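Local coordinates for cell wall surface anchor family protein (Streptococcus agalactiae serogroup V, PDB 3PF2) that forms, as the major pilin GBS80, the repeating shaft subunit of a surface pilus, represented by its calcium-binding C-terminal fragment of Ig-like domains, at residues T4-T9 with N167-N172; D43-E48 with Q157-P162; H77-E82 with K92-P97. All coordinates share one frame; numbering follows the deposited sequence.

How the contacts relate
All three contacts reach one antiparallel sheet of the first Ig-like domain, in the strand order 78-81, 90-95, 46-52, 155-159, 169-171. Contact 3 pairs the first two strands, contact 2 the third and fourth, and contact 1 lays the N-terminal segment 4-9, which leads into a strand of another sheet, against the last. Contacts 1 and 2 have centres about 9 Å apart and share a calcium ion, which takes Asn167 from contact 1 and Glu45, Asp159 and Thr161 from contact 2; the Tyr158 hydroxyl also reaches Glu6. Contacts 2 and 3, centres about 13 Å apart, join through the Phe47-Phe95 backbone bond. Contacts 1 and 3 do not touch, their nearest atoms being about 10 Å apart.

Contact 1. Residues T4-T9 with N167-N172; sequences TDEPKT and NPKPSN. With CA (calcium ion), chain C.
Ser171 is where the two segments are pinned together: its hydroxyl OG donates to Pro7 O at 2.8 Å and accepts from Thr9 OG1 at 3.0 Å. The place is an edge of an Ig-like domain, where strand 169-171 closes one sheet and the N-terminal segment runs up to strand 9-13 of another. CG2 of Thr9 also packs on the serine, 3.4 Å from Ser171 OG. A first torsion that sets OG anti to the backbone N (chi1 177°) turns the Ser171 hydroxyl toward 4-9. The hydroxyl stands well above the carbonyl plane of Pro7, 50° out of it. A water accepts from Thr9 N and lies 2.9 Å from Asn172 O.

Further along, Lys169 and Glu6 cross at about a right angle in a salt bridge, Lys169 NZ to Glu6 OE1 at 2.7 Å, on the syn lone pair. The lysine chain bends at chi3 (75°) to bring its amine there. That same OE1 also bonds to Tyr158 OH, which ties the pair to strand 155-159, and the Pro7 ring rests on Tyr44 and Phe47.

In the next shell, Thr4 forms an ST turn in which its OG1 accepts from Glu6 N, and Lys8 NZ reaches back to Thr4 O and Glu6 O. At the far end of 167-172, Asn167 joins the calcium site through OD1, 2.4 Å from the ion.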
loop_
_atom_site.group_PDB
_atom_site.type_symbol
_atom_site.label_atom_id
_atom_site.label_comp_id
_atom_site.label_asym_id
_atom_site.label_seq_id
_atom_site.Cartn_x
_atom_site.Cartn_y
_atom_site.Cartn_z
ATOM N N THR A 4 -9.818 20.449 -24.642
ATOM C CA THR A 4 -8.434 20.518 -25.121
ATOM C C THR A 4 -7.809 19.131 -25.202
ATOM O O THR A 4 -8.392 18.148 -24.751
ATOM C CB THR A 4 -7.524 21.392 -24.211
ATOM O OG1 THR A 4 -7.299 20.723 -22.960
ATOM C CG2 THR A 4 -8.137 22.778 -23.963
ATOM N N ASP A 5 -6.609 19.067 -25.772
ATOM C CA ASP A 5 -5.815 17.839 -25.792
ATOM C C ASP A 5 -4.819 17.827 -24.630
ATOM O O ASP A 5 -3.926 16.973 -24.583
ATOM C CB ASP A 5 -5.047 17.722 -27.120
ATOM C CG ASP A 5 -4.195 18.954 -27.415
ATOM O OD1 ASP A 5 -3.971 19.770 -26.487
ATOM O OD2 ASP A 5 -3.750 19.119 -28.576
ATOM N N GLU A 6 -4.951 18.796 -23.720
ATOM C CA GLU A 6 -4.013 18.950 -22.610
ATOM C C GLU A 6 -4.165 17.763 -21.643
ATOM O O GLU A 6 -5.215 17.125 -21.627
ATOM C CB GLU A 6 -4.230 20.298 -21.918
ATOM C CG GLU A 6 -3.740 21.489 -22.768
ATOM C CD GLU A 6 -4.198 22.845 -22.246
ATOM O OE1 GLU A 6 -4.195 23.063 -21.017
ATOM O OE2 GLU A 6 -4.565 23.708 -23.081
ATOM N N PRO A 7 -3.114 17.457 -20.860
ATOM C CA PRO A 7 -3.130 16.185 -20.095
ATOM C C PRO A 7 -4.238 16.017 -19.040
ATOM O O PRO A 7 -4.501 16.926 -18.257
ATOM C CB PRO A 7 -1.765 16.170 -19.403
ATOM C CG PRO A 7 -0.891 17.054 -20.255
ATOM C CD PRO A 7 -1.814 18.150 -20.731
ATOM N N LYS A 8 -4.887 14.858 -19.070
ATOM C CA LYS A 8 -5.765 14.419 -17.984
ATOM C C LYS A 8 -4.949 13.397 -17.214
ATOM O O LYS A 8 -4.179 12.634 -17.809
ATOM C CB LYS A 8 -7.010 13.750 -18.556
ATOM C CG LYS A 8 -8.070 14.710 -19.078
ATOM C CD LYS A 8 -7.682 15.242 -20.442
ATOM C CE LYS A 8 -8.690 16.225 -20.948
ATOM N NZ LYS A 8 -8.040 17.027 -22.021
ATOM N N THR A 9 -5.129 13.361 -15.902
ATOM C CA THR A 9 -4.323 12.484 -15.053
ATOM C C THR A 9 -5.197 11.600 -14.179
ATOM O O THR A 9 -6.330 11.935 -13.882
ATOM C CB THR A 9 -3.343 13.291 -14.164
ATOM O OG1 THR A 9 -4.035 14.391 -13.549
ATOM C CG2 THR A 9 -2.191 13.832 -15.016
ATOM N N ASN A 167 5.324 29.085 -18.206
ATOM C CA ASN A 167 3.921 29.282 -17.812
ATOM C C ASN A 167 3.132 27.966 -17.702
ATOM O O ASN A 167 2.173 27.728 -18.446
ATOM C CB ASN A 167 3.234 30.300 -18.737
ATOM C CG ASN A 167 3.611 30.122 -20.199
ATOM O OD1 ASN A 167 3.881 29.010 -20.665
ATOM N ND2 ASN A 167 3.622 31.235 -20.942
ATOM N N PRO A 168 3.543 27.101 -16.761
ATOM C CA PRO A 168 2.894 25.797 -16.652
ATOM C C PRO A 168 1.483 25.860 -16.034
ATOM O O PRO A 168 1.095 26.876 -15.421
ATOM C CB PRO A 168 3.832 25.031 -15.720
ATOM C CG PRO A 168 4.421 26.090 -14.853
ATOM C CD PRO A 168 4.650 27.239 -15.798
ATOM N N LYS A 169 0.738 24.772 -16.207
ATOM C CA LYS A 169 -0.593 24.604 -15.640
ATOM C C LYS A 169 -0.623 23.243 -14.965
ATOM O O LYS A 169 0.100 22.328 -15.389
ATOM C CB LYS A 169 -1.646 24.603 -16.746
ATOM C CG LYS A 169 -1.720 25.896 -17.583
ATOM C CD LYS A 169 -2.534 25.658 -18.851
ATOM C CE LYS A 169 -4.020 25.577 -18.553
ATOM N NZ LYS A 169 -4.849 25.420 -19.781
ATOM N N PRO A 170 -1.492 23.087 -13.948
ATOM C CA PRO A 170 -1.634 21.795 -13.278
ATOM C C PRO A 170 -2.636 20.839 -13.947
ATOM O O PRO A 170 -3.580 21.267 -14.631
ATOM C CB PRO A 170 -2.141 22.194 -11.889
ATOM C CG PRO A 170 -3.007 23.387 -12.164
ATOM C CD PRO A 170 -2.306 24.135 -13.298
ATOM N N SER A 171 -2.405 19.538 -13.746
ATOM C CA SER A 171 -3.410 18.506 -13.988
ATOM C C SER A 171 -3.350 17.590 -12.775
ATOM O O SER A 171 -2.267 17.240 -12.309
ATOM C CB SER A 171 -3.127 17.719 -15.268
ATOM O OG SER A 171 -4.080 16.672 -15.453
ATOM N N ASN A 172 -4.524 17.213 -12.266
ATOM C CA ASN A 172 -4.632 16.403 -11.063
ATOM C C ASN A 172 -5.664 15.299 -11.265
ATOM O O ASN A 172 -6.691 15.531 -11.923
ATOM C CB ASN A 172 -5.060 17.281 -9.862
ATOM C CG ASN A 172 -4.091 18.431 -9.593
ATOM O OD1 ASN A 172 -3.150 18.294 -8.821
ATOM N ND2 ASN A 172 -4.318 19.561 -10.250
HETATM CA CA CA C . 5.345 28.105 -22.361
HETATM O O HOH W 1 -7.119 15.199 -14.779
#

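Contact 2. Residues D43-E48 with Q157-P162; sequences DYEKFE and QYDHTP. With CA (calcium ion), chain C.
Asp159, Gln157 and Glu45 bury the most surface where strands 46-52 and 155-159 run antiparallel and open into a calcium site. Asp159 grips the ion with both carboxylate oxygens, OD1 at 2.4 Å from the calcium and OD2 at 2.6 Å. Its CG lies anti to the backbone N (chi1 -175°), which carries the carboxylate out over the metal, and OD1 also accepts from Thr161 N in an Asx turn. Glu45 comes from the other segment with an extended chain and binds through OE1 alone, at 2.4 Å from the calcium; its OE2 takes the backbone N-H of Lys164. Thr161 adds its carbonyl O and OG1, while Asp163, Ala165 and Asn167 complete the shell. Acceptors that would otherwise repel, such as Glu45 OE1 and Thr161 O, are thus probably held together by the ion.

Gln157 exchanges two backbone bonds with Glu48, and its side chain lies beside that of Lys46, both pointing the same way. At the calcium end the Asp159 backbone is held twice: its O accepts from Glu45 N at 2.8 Å and its N donates to Lys46 O. The Tyr44 ring receives His160 CA over the centre of one face, a CH-pi contact 3.5 Å from the centroid.

Phe47 and Tyr158 share the opposite face of the sheet from Lys46 and Asp159. Helix 100-106 packs against Tyr44 and Phe47 through Phe100, with strand 90-95 beyond strand 46-52 and strand 169-171 beyond 155-159.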
loop_
_atom_site.group_PDB
_atom_site.type_symbol
_atom_site.label_atom_id
_atom_site.label_comp_id
_atom_site.label_asym_id
_atom_site.label_seq_id
_atom_site.Cartn_x
_atom_site.Cartn_y
_atom_site.Cartn_z
ATOM N N ASP A 43 5.903 20.167 -28.593
ATOM C CA ASP A 43 5.887 21.602 -28.275
ATOM C C ASP A 43 6.122 21.919 -26.800
ATOM O O ASP A 43 6.439 23.057 -26.449
ATOM C CB ASP A 43 4.537 22.208 -28.652
ATOM C CG ASP A 43 4.303 22.282 -30.147
ATOM O OD1 ASP A 43 5.265 22.162 -30.937
ATOM O OD2 ASP A 43 3.124 22.474 -30.519
ATOM N N TYR A 44 5.963 20.925 -25.925
ATOM C CA TYR A 44 5.901 21.198 -24.490
ATOM C C TYR A 44 7.241 21.669 -23.927
ATOM O O TYR A 44 8.298 21.167 -24.330
ATOM C CB TYR A 44 5.369 19.963 -23.730
ATOM C CG TYR A 44 3.846 19.835 -23.734
ATOM C CD1 TYR A 44 3.111 19.903 -24.927
ATOM C CD2 TYR A 44 3.146 19.614 -22.541
ATOM C CE1 TYR A 44 1.714 19.773 -24.928
ATOM C CE2 TYR A 44 1.754 19.487 -22.527
ATOM C CZ TYR A 44 1.049 19.566 -23.707
ATOM O OH TYR A 44 -0.313 19.455 -23.693
ATOM N N GLU A 45 7.184 22.631 -23.004
ATOM C CA GLU A 45 8.366 23.206 -22.362
ATOM C C GLU A 45 8.574 22.728 -20.918
ATOM O O GLU A 45 9.604 23.035 -20.300
ATOM C CB GLU A 45 8.297 24.746 -22.423
ATOM C CG GLU A 45 8.032 25.284 -23.833
ATOM C CD GLU A 45 8.020 26.804 -23.898
ATOM O OE1 GLU A 45 7.599 27.441 -22.911
ATOM O OE2 GLU A 45 8.427 27.367 -24.949
ATOM N N LYS A 46 7.593 21.981 -20.394
ATOM C CA LYS A 46 7.673 21.386 -19.066
ATOM C C LYS A 46 6.702 20.211 -18.987
ATOM O O LYS A 46 5.607 20.258 -19.544
ATOM C CB LYS A 46 7.307 22.403 -17.979
ATOM C CG LYS A 46 7.680 21.962 -16.562
ATOM C CD LYS A 46 7.059 22.838 -15.480
ATOM C CE LYS A 46 7.606 24.259 -15.493
ATOM N NZ LYS A 46 9.098 24.338 -15.414
ATOM N N PHE A 47 7.124 19.150 -18.306
ATOM C CA PHE A 47 6.233 18.024 -18.040
ATOM C C PHE A 47 6.827 17.355 -16.809
ATOM O O PHE A 47 7.683 16.476 -16.907
ATOM C CB PHE A 47 6.182 17.083 -19.247
ATOM C CG PHE A 47 5.013 16.133 -19.234
ATOM C CD1 PHE A 47 3.892 16.383 -20.017
ATOM C CD2 PHE A 47 5.052 14.975 -18.460
ATOM C CE1 PHE A 47 2.806 15.511 -20.018
ATOM C CE2 PHE A 47 3.974 14.094 -18.452
ATOM C CZ PHE A 47 2.851 14.362 -19.236
ATOM N N GLU A 48 6.379 17.812 -15.648
ATOM C CA GLU A 48 6.965 17.420 -14.373
ATOM C C GLU A 48 5.888 16.879 -13.452
ATOM O O GLU A 48 4.858 17.533 -13.232
ATOM C CB GLU A 48 7.638 18.619 -13.700
ATOM C CG GLU A 48 8.894 19.131 -14.391
ATOM C CD GLU A 48 9.462 20.378 -13.740
ATOM O OE1 GLU A 48 8.915 20.818 -12.705
ATOM O OE2 GLU A 48 10.464 20.924 -14.260
ATOM N N GLN A 157 2.661 19.255 -13.642
ATOM C CA GLN A 157 2.788 20.645 -14.095
ATOM C C GLN A 157 3.272 20.541 -15.524
ATOM O O GLN A 157 4.347 20.004 -15.785
ATOM C CB GLN A 157 3.803 21.421 -13.245
ATOM C CG GLN A 157 3.298 21.854 -11.860
ATOM C CD GLN A 157 2.304 23.018 -11.912
ATOM O OE1 GLN A 157 2.418 23.914 -12.756
ATOM N NE2 GLN A 157 1.328 23.010 -11.007
ATOM N N TYR A 158 2.456 21.004 -16.459
ATOM C CA TYR A 158 2.812 20.907 -17.875
ATOM C C TYR A 158 2.790 22.287 -18.524
ATOM O O TYR A 158 1.973 23.147 -18.152
ATOM C CB TYR A 158 1.858 19.959 -18.599
ATOM C CG TYR A 158 0.434 20.459 -18.695
ATOM C CD1 TYR A 158 0.017 21.251 -19.781
ATOM C CD2 TYR A 158 -0.504 20.146 -17.699
ATOM C CE1 TYR A 158 -1.291 21.723 -19.873
ATOM C CE2 TYR A 158 -1.826 20.610 -17.792
ATOM C CZ TYR A 158 -2.198 21.390 -18.879
ATOM O OH TYR A 158 -3.475 21.840 -18.977
ATOM N N ASP A 159 3.703 22.506 -19.469
ATOM C CA ASP A 159 3.735 23.743 -20.238
ATOM C C ASP A 159 3.569 23.363 -21.704
ATOM O O ASP A 159 4.520 22.866 -22.341
ATOM C CB ASP A 159 5.050 24.517 -19.985
ATOM C CG ASP A 159 5.089 25.884 -20.686
ATOM O OD1 ASP A 159 4.392 26.057 -21.689
ATOM O OD2 ASP A 159 5.852 26.758 -20.226
ATOM N N HIS A 160 2.353 23.581 -22.208
ATOM C CA HIS A 160 1.941 23.212 -23.562
ATOM C C HIS A 160 2.215 24.286 -24.612
ATOM O O HIS A 160 1.972 24.063 -25.806
ATOM C CB HIS A 160 0.448 22.818 -23.599
ATOM C CG HIS A 160 -0.513 23.971 -23.648
ATOM N ND1 HIS A 160 -1.098 24.397 -24.819
ATOM C CD2 HIS A 160 -1.038 24.742 -22.667
ATOM C CE1 HIS A 160 -1.913 25.407 -24.566
ATOM N NE2 HIS A 160 -1.887 25.642 -23.269
ATOM N N THR A 161 2.688 25.446 -24.168
ATOM C CA THR A 161 2.910 26.569 -25.092
ATOM C C THR A 161 4.379 26.750 -25.493
ATOM O O THR A 161 5.209 27.045 -24.649
ATOM C CB THR A 161 2.351 27.892 -24.527
ATOM O OG1 THR A 161 2.879 28.124 -23.215
ATOM C CG2 THR A 161 0.834 27.838 -24.474
ATOM N N PRO A 162 4.693 26.593 -26.797
ATOM C CA PRO A 162 6.066 26.780 -27.265
ATOM C C PRO A 162 6.376 28.275 -27.435
ATOM O O PRO A 162 6.782 28.710 -28.511
ATOM C CB PRO A 162 6.080 26.051 -28.614
ATOM C CG PRO A 162 4.675 26.153 -29.123
ATOM C CD PRO A 162 3.769 26.245 -27.888
HETATM CA CA CA C . 5.345 28.105 -22.361
#

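Contact 3. Residues H77-E82 with K92-P97; sequences HYTIDE and KITFKP
Tyr78 sets its CB over one face of the Phe95 ring, offset toward the rim, a CH-pi contact 4.1 Å from the centroid. The two rings themselves meet obliquely, with planes 45° apart. Tyr78 CG sits between its backbone N and carbonyl carbon (chi1 67°), and the ring lies alongside Ile93, pointing the same way, Tyr78 CD1 4.2 Å from Ile93 CG2, with Ile80 CD1 in plane at its edge. Ile80 and Ile93 pack CG1 on CG1 on this same face of the antiparallel hairpin.

On the other face Thr79 and Thr94 stand side by side, and the extended chain of Lys96 crosses Thr79 at about a right angle, its CE 3.7 Å from Thr79 CG2. Asp81 and Lys92 meet CB to CB at 4.0 Å, and the lysine chain then bends at chi3.

Five backbone bonds hold the register, Lys96 N to His77 O being nearly straight at 176°, whereas the buried Tyr78 N finds no partner. The hairpin is two-sided in chemistry: Ile93 and Phe95 face Ile134 and Leu132 of strand 132-140, and Tyr78 and Ile80 face Ile65 and Val62 of strand 57-67, consistent with the Ig-like interior, while Asp81 OD2 and Lys92 NZ, 5.0 Å apart, probably attract through a bridging water without forming a salt bridge.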
loop_
_atom_site.group_PDB
_atom_site.type_symbol
_atom_site.label_atom_id
_atom_site.label_comp_id
_atom_site.label_asym_id
_atom_site.label_seq_id
_atom_site.Cartn_x
_atom_site.Cartn_y
_atom_site.Cartn_z
ATOM N N HIS A 77 15.211 10.066 -21.291
ATOM C CA HIS A 77 13.956 10.798 -21.511
ATOM C C HIS A 77 13.452 11.547 -20.277
ATOM O O HIS A 77 12.635 12.469 -20.399
ATOM C CB HIS A 77 12.858 9.850 -21.993
ATOM C CG HIS A 77 13.220 9.049 -23.207
ATOM N ND1 HIS A 77 13.349 9.608 -24.459
ATOM C CD2 HIS A 77 13.455 7.725 -23.362
ATOM C CE1 HIS A 77 13.662 8.665 -25.332
ATOM N NE2 HIS A 77 13.726 7.512 -24.691
ATOM N N TYR A 78 13.936 11.154 -19.099
ATOM C CA TYR A 78 13.426 11.683 -17.832
ATOM C C TYR A 78 14.428 11.511 -16.697
ATOM O O TYR A 78 15.342 10.692 -16.793
ATOM C CB TYR A 78 12.093 10.996 -17.465
ATOM C CG TYR A 78 12.204 9.508 -17.127
ATOM C CD1 TYR A 78 12.534 9.100 -15.835
ATOM C CD2 TYR A 78 11.962 8.525 -18.085
ATOM C CE1 TYR A 78 12.643 7.766 -15.506
ATOM C CE2 TYR A 78 12.058 7.148 -17.752
ATOM C CZ TYR A 78 12.403 6.794 -16.459
ATOM O OH TYR A 78 12.515 5.464 -16.088
ATOM N N THR A 79 14.241 12.271 -15.621
ATOM C CA THR A 79 15.031 12.123 -14.398
ATOM C C THR A 79 14.142 11.951 -13.168
ATOM O O THR A 79 12.990 12.398 -13.138
ATOM C CB THR A 79 15.989 13.324 -14.152
ATOM O OG1 THR A 79 15.235 14.473 -13.755
ATOM C CG2 THR A 79 16.795 13.647 -15.410
ATOM N N ILE A 80 14.697 11.316 -12.149
ATOM C CA ILE A 80 13.987 11.044 -10.917
ATOM C C ILE A 80 14.646 11.762 -9.739
ATOM O O ILE A 80 15.875 11.745 -9.597
ATOM C CB ILE A 80 13.959 9.517 -10.664
ATOM C CG1 ILE A 80 12.976 8.842 -11.630
ATOM C CG2 ILE A 80 13.646 9.197 -9.197
ATOM C CD1 ILE A 80 13.249 7.352 -11.832
ATOM N N ASP A 81 13.821 12.398 -8.907
ATOM C CA ASP A 81 14.240 12.904 -7.615
ATOM C C ASP A 81 13.473 12.098 -6.567
ATOM O O ASP A 81 12.253 12.236 -6.444
ATOM C CB ASP A 81 13.926 14.402 -7.512
ATOM C CG ASP A 81 14.486 15.038 -6.258
ATOM O OD1 ASP A 81 15.628 14.713 -5.862
ATOM O OD2 ASP A 81 13.785 15.881 -5.668
ATOM N N GLU A 82 14.174 11.230 -5.834
ATOM C CA GLU A 82 13.505 10.293 -4.919
ATOM C C GLU A 82 13.040 10.945 -3.618
ATOM O O GLU A 82 13.632 11.927 -3.169
ATOM C CB GLU A 82 14.415 9.100 -4.612
ATOM C CG GLU A 82 14.759 8.265 -5.821
ATOM C CD GLU A 82 16.125 7.589 -5.724
ATOM O OE1 GLU A 82 16.498 7.106 -4.630
ATOM O OE2 GLU A 82 16.823 7.532 -6.761
ATOM N N LYS A 92 9.676 13.352 -7.428
ATOM C CA LYS A 92 9.501 14.207 -8.596
ATOM C C LYS A 92 10.095 13.523 -9.805
ATOM O O LYS A 92 11.233 13.057 -9.745
ATOM C CB LYS A 92 10.168 15.558 -8.374
ATOM C CG LYS A 92 9.842 16.584 -9.455
ATOM C CD LYS A 92 10.788 17.773 -9.353
ATOM C CE LYS A 92 10.480 18.665 -8.168
ATOM N NZ LYS A 92 11.570 19.689 -8.040
ATOM N N ILE A 93 9.317 13.427 -10.882
ATOM C CA ILE A 93 9.777 12.856 -12.146
ATOM C C ILE A 93 9.705 13.932 -13.224
ATOM O O ILE A 93 8.632 14.437 -13.549
ATOM C CB ILE A 93 8.971 11.606 -12.566
ATOM C CG1 ILE A 93 9.108 10.508 -11.500
ATOM C CG2 ILE A 93 9.406 11.108 -13.962
ATOM C CD1 ILE A 93 8.141 9.382 -11.681
ATOM N N THR A 94 10.866 14.275 -13.771
ATOM C CA THR A 94 10.973 15.377 -14.718
ATOM C C THR A 94 11.285 14.835 -16.100
ATOM O O THR A 94 12.331 14.212 -16.318
ATOM C CB THR A 94 12.073 16.374 -14.273
ATOM O OG1 THR A 94 11.827 16.793 -12.929
ATOM C CG2 THR A 94 12.125 17.591 -15.197
ATOM N N PHE A 95 10.356 15.046 -17.024
ATOM C CA PHE A 95 10.559 14.660 -18.404
ATOM C C PHE A 95 11.334 15.777 -19.080
ATOM O O PHE A 95 11.041 16.956 -18.870
ATOM C CB PHE A 95 9.227 14.303 -19.079
ATOM C CG PHE A 95 8.618 13.034 -18.533
ATOM C CD1 PHE A 95 7.925 13.042 -17.315
ATOM C CD2 PHE A 95 8.764 11.825 -19.216
ATOM C CE1 PHE A 95 7.380 11.862 -16.784
ATOM C CE2 PHE A 95 8.220 10.631 -18.693
ATOM C CZ PHE A 95 7.530 10.657 -17.472
ATOM N N LYS A 96 12.370 15.400 -19.827
ATOM C CA LYS A 96 13.358 16.368 -20.314
ATOM C C LYS A 96 12.787 17.185 -21.461
ATOM O O LYS A 96 12.443 16.624 -22.495
ATOM C CB LYS A 96 14.623 15.643 -20.790
ATOM C CG LYS A 96 15.368 14.873 -19.720
ATOM C CD LYS A 96 16.798 14.582 -20.168
ATOM C CE LYS A 96 17.599 13.965 -19.034
ATOM N NZ LYS A 96 19.066 14.111 -19.237
ATOM N N PRO A 97 12.674 18.519 -21.281
ATOM C CA PRO A 97 12.162 19.356 -22.373
ATOM C C PRO A 97 12.957 19.208 -23.678
ATOM O O PRO A 97 12.346 19.145 -24.757
ATOM C CB PRO A 97 12.270 20.771 -21.808
ATOM C CG PRO A 97 12.123 20.584 -20.330
ATOM C CD PRO A 97 12.892 19.307 -20.053
HETATM O O HOH W 2 13.694 18.278 -7.119
#